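Local coordinates for putative histidine protein kinase (Rhodobacter sphaeroides, PDB 3KYJ), which is a CheA-type histidine kinase, represented here by its Hpt domain, that probably autophosphorylates and passes the phosphate to CheY or CheB in chemotaxis signalling, at residues I94-A98 with L124-L128; L24-E28 with A98-R103; I12-Y16 with N57-L63; V51-K55 with A70-E74. All blocks are in the same frame, centred on the assembly; numbering follows the deposited sequence. Where two conformers were deposited one is given.

Contact 1 of 4, residues I94-A98 with L124-L128; sequences ILLFA and LMDQL
Ile94 and Leu128 meet through their branches: CG2 of Ile94 lies 3.6 Å from CD2 of Leu128, the two side chains passing antiparallel to each other. One turn further along helix 89-112, at Phe97 and Ala98, the partner is Leu124 of helix 122-135. Its CD1 sits 3.8 Å from Phe97 CD2 and 3.9 Å from Ala98 CB, while its other methyl, CD2, rests against the Ala98 backbone. Leu124 has CG anti to the backbone N (chi1 168°), which brings both its methyls up to Ala98. On the more exposed flank the Gln127 amide comes close to the Phe97 ring, the two planes 18° apart, with OE1 3.5 Å from Phe97 CD2 and NE2 3.7 Å from CE2. The backbones behind these side chains run nearly antiparallel, the short helix axes 10.4 Å apart at 153°. The contact thus fastens helix 122-135 onto helix 89-112, the last helix of the four-helix Hpt bundle. Deeper in, Leu95 leans on Leu31 and Ile77 from the bundle's other helices, and Ala98 touches Cys73. Across these two segments the attachment is van der Waals packing, so it rests on shape and probably owes its specificity to how these side chains fit.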
loop_
_atom_site.group_PDB
_atom_site.type_symbol
_atom_site.label_atom_id
_atom_site.label_comp_id
_atom_site.label_asym_id
_atom_site.label_seq_id
_atom_site.Cartn_x
_atom_site.Cartn_y
_atom_site.Cartn_z
ATOM N N ILE A 94 -22.890 1.046 6.683
ATOM C CA ILE A 94 -21.923 2.028 7.170
ATOM C C ILE A 94 -20.792 2.169 6.138
ATOM O O ILE A 94 -20.327 3.277 5.849
ATOM C CB ILE A 94 -21.352 1.644 8.538
ATOM C CG1 ILE A 94 -22.456 1.712 9.605
ATOM C CG2 ILE A 94 -20.204 2.572 8.925
ATOM C CD1 ILE A 94 -22.071 1.045 10.904
ATOM N N LEU A 95 -20.367 1.060 5.548
ATOM C CA LEU A 95 -19.268 1.127 4.587
ATOM C C LEU A 95 -19.700 1.741 3.257
ATOM O O LEU A 95 -18.877 2.376 2.595
ATOM C CB LEU A 95 -18.612 -0.228 4.392
ATOM C CG LEU A 95 -17.883 -0.789 5.609
ATOM C CD1 LEU A 95 -17.419 -2.232 5.384
ATOM C CD2 LEU A 95 -16.690 0.116 5.960
ATOM N N LEU A 96 -20.961 1.558 2.853
ATOM C CA LEU A 96 -21.480 2.255 1.682
ATOM C C LEU A 96 -21.461 3.780 1.925
ATOM O O LEU A 96 -21.054 4.542 1.059
ATOM C CB LEU A 96 -22.896 1.794 1.302
ATOM C CG LEU A 96 -22.901 0.548 0.424
ATOM C CD1 LEU A 96 -24.329 0.006 0.315
ATOM C CD2 LEU A 96 -22.324 0.862 -0.942
ATOM N N PHE A 97 -21.888 4.208 3.113
ATOM C CA PHE A 97 -21.804 5.614 3.505
ATOM C C PHE A 97 -20.338 6.062 3.476
ATOM O O PHE A 97 -20.009 7.131 2.950
ATOM C CB PHE A 97 -22.439 5.773 4.906
ATOM C CG PHE A 97 -22.390 7.167 5.482
ATOM C CD1 PHE A 97 -22.660 8.271 4.711
ATOM C CD2 PHE A 97 -22.060 7.343 6.803
ATOM C CE1 PHE A 97 -22.613 9.563 5.271
ATOM C CE2 PHE A 97 -22.012 8.617 7.359
ATOM C CZ PHE A 97 -22.275 9.710 6.586
ATOM N N ALA A 98 -19.450 5.230 4.009
ATOM C CA ALA A 98 -18.029 5.543 3.971
ATOM C C ALA A 98 -17.522 5.701 2.546
ATOM O O ALA A 98 -16.742 6.602 2.274
ATOM C CB ALA A 98 -17.216 4.524 4.720
ATOM N N LEU A 124 -19.486 10.004 10.334
ATOM C CA LEU A 124 -19.045 8.711 9.850
ATOM C C LEU A 124 -18.102 8.094 10.861
ATOM O O LEU A 124 -18.182 6.896 11.141
ATOM C CB LEU A 124 -18.348 8.859 8.502
ATOM C CG LEU A 124 -17.590 7.604 8.046
ATOM C CD1 LEU A 124 -18.539 6.422 7.801
ATOM C CD2 LEU A 124 -16.780 7.910 6.793
ATOM N N MET A 125 -17.181 8.894 11.403
ATOM C CA MET A 125 -16.232 8.355 12.351
ATOM C C MET A 125 -16.976 7.807 13.577
ATOM O O MET A 125 -16.667 6.744 14.078
ATOM C CB MET A 125 -15.181 9.405 12.744
ATOM C CG MET A 125 -14.232 9.799 11.583
ATOM S SD MET A 125 -13.197 8.423 11.059
ATOM C CE MET A 125 -11.963 8.439 12.365
ATOM N N ASP A 126 -17.944 8.562 14.082
ATOM C CA ASP A 126 -18.708 8.066 15.219
ATOM C C ASP A 126 -19.403 6.735 14.914
ATOM O O ASP A 126 -19.420 5.838 15.757
ATOM C CB ASP A 126 -19.757 9.094 15.656
ATOM C CG ASP A 126 -19.184 10.226 16.494
ATOM O OD1 ASP A 126 -18.021 10.141 16.965
ATOM O OD2 ASP A 126 -19.932 11.203 16.716
ATOM N N GLN A 127 -19.953 6.607 13.706
ATOM C CA GLN A 127 -20.683 5.386 13.328
ATOM C C GLN A 127 -19.730 4.210 13.240
ATOM O O GLN A 127 -20.019 3.118 13.693
ATOM C CB GLN A 127 -21.394 5.582 11.993
ATOM C CG GLN A 127 -22.571 6.541 12.053
ATOM C CD GLN A 127 -23.195 6.796 10.697
ATOM O OE1 GLN A 127 -23.176 5.933 9.820
ATOM N NE2 GLN A 127 -23.755 7.987 10.516
ATOM N N LEU A 128 -18.574 4.435 12.641
ATOM C CA LEU A 128 -17.587 3.374 12.576
ATOM C C LEU A 128 -17.147 2.964 13.978
ATOM O O LEU A 128 -17.094 1.772 14.287
ATOM C CB LEU A 128 -16.385 3.803 11.742
ATOM C CG LEU A 128 -16.622 3.909 10.239
ATOM C CD1 LEU A 128 -15.552 4.774 9.617
ATOM C CD2 LEU A 128 -16.628 2.530 9.536
#

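Contact 2 of 4, residues L24-E28 with A98-R103; sequences LDAME and ASDTLR
Leu24 forms the apolar centre, lying roughly perpendicular to Leu102 so that its CD2 is 3.9 Å from Leu102 CB. Its other methyl, CD1, presses on the backbone of the opposing helix, 3.5 Å from Arg103 CA. Beside it runs Met27, its chain fully extended from a CG anti to the backbone N (chi1 177°). That shape carries the sulfur across to Ser99, 3.7 Å between SD and the Ser99 CB, and the terminal CE on to Ala98. The Ser99 hydroxyl is hydrogen-bonded to Leu96 O of its own helix, and it is the CB that meets the sulfur. Helices 10-35 and 89-112 are the first and last of the antiparallel four-helix bundle of the Hpt domain, and here their short axes run at 165°, 10.0 Å apart. Phe54 of helix 40-60 packs on both leucines from within. Toward solvent Arg103 bends back at chi2 and chi3, laying one guanidinium face over Leu24 CB. In the conformer described, one of two modelled, NH2 donates to Asp25 OD1 at 2.7 Å in a salt bridge, meeting OD1 on its anti side, tilted 28° out of the carboxylate plane; the second conformer leaves its permanence in doubt. Glu28 OE1 stays 4.5 Å from Arg103 NH2, too far for a salt bridge.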
loop_
_atom_site.group_PDB
_atom_site.type_symbol
_atom_site.label_atom_id
_atom_site.label_comp_id
_atom_site.label_asym_id
_atom_site.label_seq_id
_atom_site.Cartn_x
_atom_site.Cartn_y
_atom_site.Cartn_z
ATOM N N LEU A 24 -11.992 3.067 -4.967
ATOM C CA LEU A 24 -13.351 3.306 -4.478
ATOM C C LEU A 24 -14.395 2.600 -5.354
ATOM O O LEU A 24 -15.418 2.133 -4.838
ATOM C CB LEU A 24 -13.654 4.802 -4.336
ATOM C CG LEU A 24 -12.796 5.511 -3.278
ATOM C CD1 LEU A 24 -13.218 6.961 -3.201
ATOM C CD2 LEU A 24 -12.926 4.834 -1.923
ATOM N N ASP A 25 -14.133 2.477 -6.657
ATOM C CA ASP A 25 -15.047 1.719 -7.518
ATOM C C ASP A 25 -15.109 0.263 -7.040
ATOM O O ASP A 25 -16.178 -0.342 -7.026
ATOM C CB ASP A 25 -14.605 1.757 -8.983
ATOM C CG ASP A 25 -14.933 3.082 -9.679
ATOM O OD1 ASP A 25 -15.703 3.904 -9.127
ATOM O OD2 ASP A 25 -14.415 3.287 -10.794
ATOM N N ALA A 26 -13.955 -0.296 -6.679
ATOM C CA ALA A 26 -13.897 -1.689 -6.220
ATOM C C ALA A 26 -14.578 -1.831 -4.850
ATOM O O ALA A 26 -15.271 -2.805 -4.592
ATOM C CB ALA A 26 -12.444 -2.171 -6.159
ATOM N N MET A 27 -14.379 -0.841 -3.975
ATOM C CA MET A 27 -15.024 -0.835 -2.675
ATOM C C MET A 27 -16.548 -0.826 -2.831
ATOM O O MET A 27 -17.257 -1.680 -2.269
ATOM C CB MET A 27 -14.557 0.379 -1.866
ATOM C CG MET A 27 -15.232 0.509 -0.519
ATOM S SD MET A 27 -14.715 2.045 0.303
ATOM C CE MET A 27 -15.386 1.767 1.925
ATOM N N GLU A 28 -17.045 0.099 -3.643
ATOM C CA GLU A 28 -18.472 0.176 -3.892
ATOM C C GLU A 28 -19.014 -1.081 -4.572
ATOM O O GLU A 28 -20.081 -1.563 -4.209
ATOM C CB GLU A 28 -18.818 1.411 -4.723
ATOM C CG GLU A 28 -20.321 1.642 -4.761
ATOM C CD GLU A 28 -20.765 2.744 -5.701
ATOM O OE1 GLU A 28 -20.050 3.032 -6.683
ATOM O OE2 GLU A 28 -21.861 3.292 -5.464
ATOM N N ALA A 98 -19.450 5.230 4.009
ATOM C CA ALA A 98 -18.029 5.543 3.971
ATOM C C ALA A 98 -17.522 5.701 2.546
ATOM O O ALA A 98 -16.742 6.602 2.274
ATOM C CB ALA A 98 -17.216 4.524 4.720
ATOM N N SER A 99 -17.962 4.843 1.627
ATOM C CA SER A 99 -17.460 4.917 0.260
ATOM C C SER A 99 -17.884 6.245 -0.364
ATOM O O SER A 99 -17.078 6.883 -1.044
ATOM C CB SER A 99 -17.902 3.699 -0.574
ATOM O OG SER A 99 -19.268 3.714 -0.888
ATOM N N ASP A 100 -19.117 6.686 -0.105
ATOM C CA ASP A 100 -19.569 7.963 -0.655
ATOM C C ASP A 100 -18.780 9.125 -0.056
ATOM O O ASP A 100 -18.458 10.084 -0.756
ATOM C CB ASP A 100 -21.063 8.169 -0.403
ATOM C CG ASP A 100 -21.932 7.337 -1.324
ATOM O OD1 ASP A 100 -21.449 6.898 -2.399
ATOM O OD2 ASP A 100 -23.111 7.149 -0.972
ATOM N N THR A 101 -18.497 9.028 1.236
ATOM C CA THR A 101 -17.755 10.054 1.960
ATOM C C THR A 101 -16.317 10.130 1.432
ATOM O O THR A 101 -15.806 11.218 1.128
ATOM C CB THR A 101 -17.750 9.756 3.463
ATOM O OG1 THR A 101 -19.095 9.775 3.964
ATOM C CG2 THR A 101 -16.908 10.804 4.217
ATOM N N LEU A 102 -15.670 8.970 1.299
ATOM C CA LEU A 102 -14.322 8.898 0.726
ATOM C C LEU A 102 -14.254 9.443 -0.705
ATOM O O LEU A 102 -13.280 10.093 -1.068
ATOM C CB LEU A 102 -13.793 7.474 0.795
ATOM C CG LEU A 102 -13.526 6.943 2.209
ATOM C CD1 LEU A 102 -13.179 5.445 2.181
ATOM C CD2 LEU A 102 -12.423 7.684 2.969
ATOM N N ARG A 103 -15.305 9.218 -1.490
ATOM C CA ARG A 103 -15.349 9.690 -2.872
ATOM C C ARG A 103 -15.375 11.217 -2.918
ATOM O O ARG A 103 -14.732 11.827 -3.766
ATOM C CB ARG A 103 -16.575 9.132 -3.601
ATOM C CG ARG A 103 -16.702 9.587 -5.056
ATOM C CD ARG A 103 -15.820 8.782 -5.991
ATOM N NE ARG A 103 -16.220 7.377 -6.031
ATOM C CZ ARG A 103 -15.712 6.476 -6.861
ATOM N NH1 ARG A 103 -14.775 6.829 -7.731
ATOM N NH2 ARG A 103 -16.143 5.223 -6.814
#

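Contact 3 of 4, residues I12-Y16 with N57-L63; sequences IWALY and NSRVLGL
Asn57 ND2 reaches Tyr16 through a water: the amide donates to it at 3.0 Å between ND2 and the water oxygen, and the water donates onward to Tyr16 O at 2.8 Å. Asp19 OD2 is a second hydrogen-bond partner of the same ND2, so two acceptors hold this amide. Next to the bridge the contact turns apolar around Leu61. Its CD1 stands over one face of the Trp13 six-membered ring, 3.7 Å from the centroid and 8° off the normal, a CH-pi contact. The same methyl lies 3.7 Å from Tyr16 CB, while Leu61 CD2 packs against Ile12 CD1. The tyrosine, its CG anti to the backbone N (chi1 169°), carries its ring toward Leu63, whose CD1 comes within 3.3 Å of Tyr16 OH. Leu61 and Leu63 belong to the Schellman motif that ends the helix, with Gly62 at positive phi as its C-prime residue: Leu63 N bonds to Ser58 O and Gly62 N to Arg59 O. Another protein chain is hydrogen-bonded to Arg59 O and to the Val60 backbone. The contact joins helix 10-35, near its start, to the end of helix 40-60 and the turn into helix 64-82, with helix 89-112 reached through the hydrogen bond of Tyr16 OH to Thr109.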
loop_
_atom_site.group_PDB
_atom_site.type_symbol
_atom_site.label_atom_id
_atom_site.label_comp_id
_atom_site.label_asym_id
_atom_site.label_seq_id
_atom_site.Cartn_x
_atom_site.Cartn_y
_atom_site.Cartn_z
ATOM N N ILE A 12 1.932 12.809 -9.546
ATOM C CA ILE A 12 1.500 12.042 -8.390
ATOM C C ILE A 12 0.080 12.419 -7.982
ATOM O O ILE A 12 -0.685 11.557 -7.573
ATOM C CB ILE A 12 2.506 12.127 -7.217
ATOM C CG1 ILE A 12 2.167 11.063 -6.168
ATOM C CG2 ILE A 12 2.533 13.512 -6.592
ATOM C CD1 ILE A 12 3.295 10.777 -5.184
ATOM N N TRP A 13 -0.301 13.685 -8.138
ATOM C CA TRP A 13 -1.677 14.064 -7.841
ATOM C C TRP A 13 -2.666 13.460 -8.851
ATOM O O TRP A 13 -3.763 13.062 -8.479
ATOM C CB TRP A 13 -1.829 15.595 -7.710
ATOM C CG TRP A 13 -1.346 16.059 -6.385
ATOM C CD1 TRP A 13 -0.159 16.668 -6.102
ATOM C CD2 TRP A 13 -2.010 15.882 -5.134
ATOM N NE1 TRP A 13 -0.057 16.900 -4.756
ATOM C CE2 TRP A 13 -1.178 16.412 -4.140
ATOM C CE3 TRP A 13 -3.232 15.311 -4.757
ATOM C CZ2 TRP A 13 -1.537 16.421 -2.791
ATOM C CZ3 TRP A 13 -3.591 15.338 -3.416
ATOM C CH2 TRP A 13 -2.735 15.882 -2.449
ATOM N N ALA A 14 -2.265 13.378 -10.119
ATOM C CA ALA A 14 -3.086 12.726 -11.134
ATOM C C ALA A 14 -3.282 11.251 -10.790
ATOM O O ALA A 14 -4.379 10.719 -10.883
ATOM C CB ALA A 14 -2.456 12.862 -12.497
ATOM N N LEU A 15 -2.202 10.599 -10.373
ATOM C CA LEU A 15 -2.267 9.193 -10.011
ATOM C C LEU A 15 -3.106 8.980 -8.751
ATOM O O LEU A 15 -3.847 8.014 -8.649
ATOM C CB LEU A 15 -0.858 8.646 -9.831
ATOM C CG LEU A 15 -0.790 7.178 -9.469
ATOM C CD1 LEU A 15 -1.411 6.363 -10.609
ATOM C CD2 LEU A 15 0.669 6.776 -9.241
ATOM N N TYR A 16 -3.000 9.883 -7.792
ATOM C CA TYR A 16 -3.835 9.788 -6.597
ATOM C C TYR A 16 -5.315 9.771 -6.967
ATOM O O TYR A 16 -6.096 8.977 -6.457
ATOM C CB TYR A 16 -3.509 10.958 -5.675
ATOM C CG TYR A 16 -4.438 11.164 -4.517
ATOM C CD1 TYR A 16 -4.384 10.345 -3.388
ATOM C CD2 TYR A 16 -5.340 12.231 -4.527
ATOM C CE1 TYR A 16 -5.234 10.570 -2.307
ATOM C CE2 TYR A 16 -6.193 12.442 -3.474
ATOM C CZ TYR A 16 -6.127 11.628 -2.373
ATOM O OH TYR A 16 -6.971 11.893 -1.321
ATOM N N ASN A 57 -2.584 5.108 -0.268
ATOM C CA ASN A 57 -2.434 6.204 -1.220
ATOM C C ASN A 57 -2.492 7.554 -0.487
ATOM O O ASN A 57 -1.714 8.459 -0.742
ATOM C CB ASN A 57 -3.542 6.137 -2.291
ATOM C CG ASN A 57 -3.350 5.013 -3.305
ATOM O OD1 ASN A 57 -2.415 4.211 -3.223
ATOM N ND2 ASN A 57 -4.252 4.955 -4.265
ATOM N N SER A 58 -3.441 7.674 0.436
ATOM C CA SER A 58 -3.583 8.910 1.177
ATOM C C SER A 58 -2.387 9.116 2.101
ATOM O O SER A 58 -1.937 10.250 2.294
ATOM C CB SER A 58 -4.899 8.919 1.959
ATOM O OG SER A 58 -4.912 7.995 3.046
ATOM N N ARG A 59 -1.856 8.031 2.656
ATOM C CA ARG A 59 -0.682 8.125 3.501
ATOM C C ARG A 59 0.535 8.640 2.720
ATOM O O ARG A 59 1.295 9.442 3.252
ATOM C CB ARG A 59 -0.401 6.775 4.158
ATOM C CG ARG A 59 0.837 6.762 5.060
ATOM C CD ARG A 59 1.097 5.359 5.620
ATOM N NE ARG A 59 -0.031 4.906 6.428
ATOM C CZ ARG A 59 -0.235 3.655 6.841
ATOM N NH1 ARG A 59 0.618 2.685 6.521
ATOM N NH2 ARG A 59 -1.310 3.370 7.572
ATOM N N VAL A 60 0.726 8.191 1.474
ATOM C CA VAL A 60 1.850 8.640 0.641
ATOM C C VAL A 60 1.906 10.165 0.572
ATOM O O VAL A 60 2.985 10.751 0.582
ATOM C CB VAL A 60 1.758 8.023 -0.813
ATOM C CG1 VAL A 60 2.690 8.754 -1.821
ATOM C CG2 VAL A 60 2.118 6.571 -0.784
ATOM N N LEU A 61 0.739 10.776 0.435
ATOM C CA LEU A 61 0.626 12.218 0.263
ATOM C C LEU A 61 0.436 12.967 1.586
ATOM O O LEU A 61 0.235 14.179 1.560
ATOM C CB LEU A 61 -0.486 12.560 -0.740
ATOM C CG LEU A 61 -0.124 12.175 -2.194
ATOM C CD1 LEU A 61 -1.248 12.379 -3.184
ATOM C CD2 LEU A 61 1.110 12.990 -2.620
ATOM N N GLY A 62 0.515 12.264 2.716
ATOM C CA GLY A 62 0.423 12.872 4.029
ATOM C C GLY A 62 -0.960 13.376 4.383
ATOM O O GLY A 62 -1.093 14.298 5.194
ATOM N N LEU A 63 -1.997 12.770 3.812
ATOM C CA LEU A 63 -3.373 13.239 4.008
ATOM C C LEU A 63 -3.947 12.487 5.200
ATOM O O LEU A 63 -4.778 11.602 5.054
ATOM C CB LEU A 63 -4.192 13.047 2.729
ATOM C CG LEU A 63 -3.544 13.588 1.456
ATOM C CD1 LEU A 63 -4.374 13.274 0.212
ATOM C CD2 LEU A 63 -3.305 15.090 1.591
HETATM O O HOH W 1 -5.865 7.444 -4.106
#

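Contact 4 of 4, residues V51-K55 with A70-E74; sequences VHTFK and AHLCE
The predicted phosphorylation site of the Hpt domain, His52, unmodified here, sits on this contact between two antiparallel neighbours of the four-helix bundle. Helices 40-60 and 64-82 run 9.0 Å apart at 155° where their short axes come nearest. His52 ND1 donates to Glu74 OE1 at 2.6 Å, with an N-H...O angle of 160°. The oxygen lies practically in the imidazole plane, yet the bond arrives from above the carboxylate plane. This bond would hold the ring's rotation and, with the hydrogen bond from NE2 to an acidic side chain of another protein chain, set where NE2 points; as in CheA relatives, NE2 is probably the atom that carries the phosphate. Lys55 is the second grip on the glutamate: its NZ donates to Glu74 OE2 at 3.1 Å, on the syn side but tilted 28° out of the carboxylate plane, and more weakly to OE1. A bend at chi3 turns the lysine's end up to the carboxylate, alongside His71, whose ring edge faces NZ. Beneath this polar row the helices close on small groups. Ala70 CB touches Lys55 CB at 3.7 Å and also the edge of the Phe54 ring, while Val51 CG1 lies 3.4 Å from the carbonyl oxygen of Ala70.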
loop_
_atom_site.group_PDB
_atom_site.type_symbol
_atom_site.label_atom_id
_atom_site.label_comp_id
_atom_site.label_asym_id
_atom_site.label_seq_id
_atom_site.Cartn_x
_atom_site.Cartn_y
_atom_site.Cartn_z
ATOM N N VAL A 51 -9.902 -0.800 0.253
ATOM C CA VAL A 51 -9.793 0.174 1.324
ATOM C C VAL A 51 -8.329 0.335 1.724
ATOM O O VAL A 51 -7.850 1.451 1.918
ATOM C CB VAL A 51 -10.665 -0.238 2.519
ATOM C CG1 VAL A 51 -10.428 0.710 3.685
ATOM C CG2 VAL A 51 -12.134 -0.175 2.101
ATOM N N HIS A 52 -7.596 -0.770 1.774
ATOM C CA HIS A 52 -6.193 -0.724 2.149
ATOM C C HIS A 52 -5.374 0.103 1.137
ATOM O O HIS A 52 -4.504 0.895 1.504
ATOM C CB HIS A 52 -5.650 -2.147 2.268
ATOM C CG HIS A 52 -4.251 -2.211 2.785
ATOM N ND1 HIS A 52 -3.926 -1.907 4.089
ATOM C CD2 HIS A 52 -3.090 -2.540 2.169
ATOM C CE1 HIS A 52 -2.623 -2.047 4.255
ATOM N NE2 HIS A 52 -2.092 -2.430 3.106
ATOM N N THR A 53 -5.667 -0.081 -0.145
ATOM C CA THR A 53 -5.030 0.696 -1.188
ATOM C C THR A 53 -5.355 2.189 -1.032
ATOM O O THR A 53 -4.471 3.062 -1.096
ATOM C CB THR A 53 -5.507 0.208 -2.558
ATOM O OG1 THR A 53 -4.934 -1.077 -2.791
ATOM C CG2 THR A 53 -5.086 1.177 -3.672
ATOM N N PHE A 54 -6.633 2.502 -0.833
ATOM C CA PHE A 54 -7.030 3.888 -0.680
ATOM C C PHE A 54 -6.327 4.535 0.525
ATOM O O PHE A 54 -5.813 5.648 0.436
ATOM C CB PHE A 54 -8.543 3.977 -0.580
ATOM C CG PHE A 54 -9.048 5.383 -0.679
ATOM C CD1 PHE A 54 -9.357 5.934 -1.902
ATOM C CD2 PHE A 54 -9.158 6.166 0.451
ATOM C CE1 PHE A 54 -9.797 7.240 -2.003
ATOM C CE2 PHE A 54 -9.582 7.482 0.361
ATOM C CZ PHE A 54 -9.902 8.020 -0.857
ATOM N N LYS A 55 -6.270 3.805 1.631
ATOM C CA LYS A 55 -5.559 4.249 2.809
ATOM C C LYS A 55 -4.074 4.514 2.535
ATOM O O LYS A 55 -3.543 5.570 2.893
ATOM C CB LYS A 55 -5.701 3.212 3.916
ATOM C CG LYS A 55 -5.113 3.640 5.241
ATOM C CD LYS A 55 -5.032 2.517 6.297
ATOM C CE LYS A 55 -3.857 1.600 6.011
ATOM N NZ LYS A 55 -3.589 0.667 7.144
ATOM N N ALA A 70 -10.249 6.022 6.194
ATOM C CA ALA A 70 -9.997 4.744 5.541
ATOM C C ALA A 70 -9.495 3.718 6.558
ATOM O O ALA A 70 -9.865 2.531 6.504
ATOM C CB ALA A 70 -8.996 4.920 4.392
ATOM N N HIS A 71 -8.676 4.159 7.514
ATOM C CA HIS A 71 -8.120 3.250 8.494
ATOM C C HIS A 71 -9.220 2.633 9.348
ATOM O O HIS A 71 -9.196 1.440 9.635
ATOM C CB HIS A 71 -7.045 3.930 9.362
ATOM C CG HIS A 71 -6.333 2.972 10.258
ATOM N ND1 HIS A 71 -6.380 3.055 11.631
ATOM C CD2 HIS A 71 -5.648 1.838 9.974
ATOM C CE1 HIS A 71 -5.698 2.050 12.154
ATOM N NE2 HIS A 71 -5.232 1.304 11.169
ATOM N N LEU A 72 -10.169 3.441 9.798
ATOM C CA LEU A 72 -11.219 2.873 10.629
ATOM C C LEU A 72 -12.098 1.920 9.824
ATOM O O LEU A 72 -12.541 0.896 10.357
ATOM C CB LEU A 72 -12.071 3.947 11.288
ATOM C CG LEU A 72 -11.512 4.550 12.572
ATOM C CD1 LEU A 72 -12.667 5.131 13.383
ATOM C CD2 LEU A 72 -10.728 3.580 13.435
ATOM N N CYS A 73 -12.343 2.226 8.547
ATOM C CA CYS A 73 -13.040 1.271 7.678
ATOM C C CYS A 73 -12.284 -0.054 7.646
ATOM O O CYS A 73 -12.881 -1.125 7.766
ATOM C CB CYS A 73 -13.194 1.816 6.263
ATOM S SG CYS A 73 -14.311 3.195 6.089
ATOM N N GLU A 74 -10.964 0.018 7.498
ATOM C CA GLU A 74 -10.130 -1.176 7.390
ATOM C C GLU A 74 -10.195 -1.984 8.666
ATOM O O GLU A 74 -10.261 -3.222 8.616
ATOM C CB GLU A 74 -8.677 -0.787 7.070
ATOM C CG GLU A 74 -7.779 -1.957 6.716
ATOM C CD GLU A 74 -6.335 -1.532 6.592
ATOM O OE1 GLU A 74 -5.945 -1.105 5.498
ATOM O OE2 GLU A 74 -5.601 -1.610 7.589
#

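Contacts 1, 2 and 4 form a continuous block. Contacts 1 and 2 share Ala98, whose CB lies 3.5 Å from Cys73 SG of contact 4, and Leu24 CD1 of contact 2 lies 3.6 Å from Phe54 CE1 of contact 4. The predicted phosphorylation site in contact 4 is therefore backed by the same core that joins helices 10-35 and 89-112, while contact 1 adds helix 122-135 beyond it. Contact 3 stands apart, its centre about 22 Å from that of contact 1, on the opposite side of the chain's centre. It continues contact 4 along helix 40-60, with centres about 13 Å apart, and both have residues hydrogen-bonded to another protein chain.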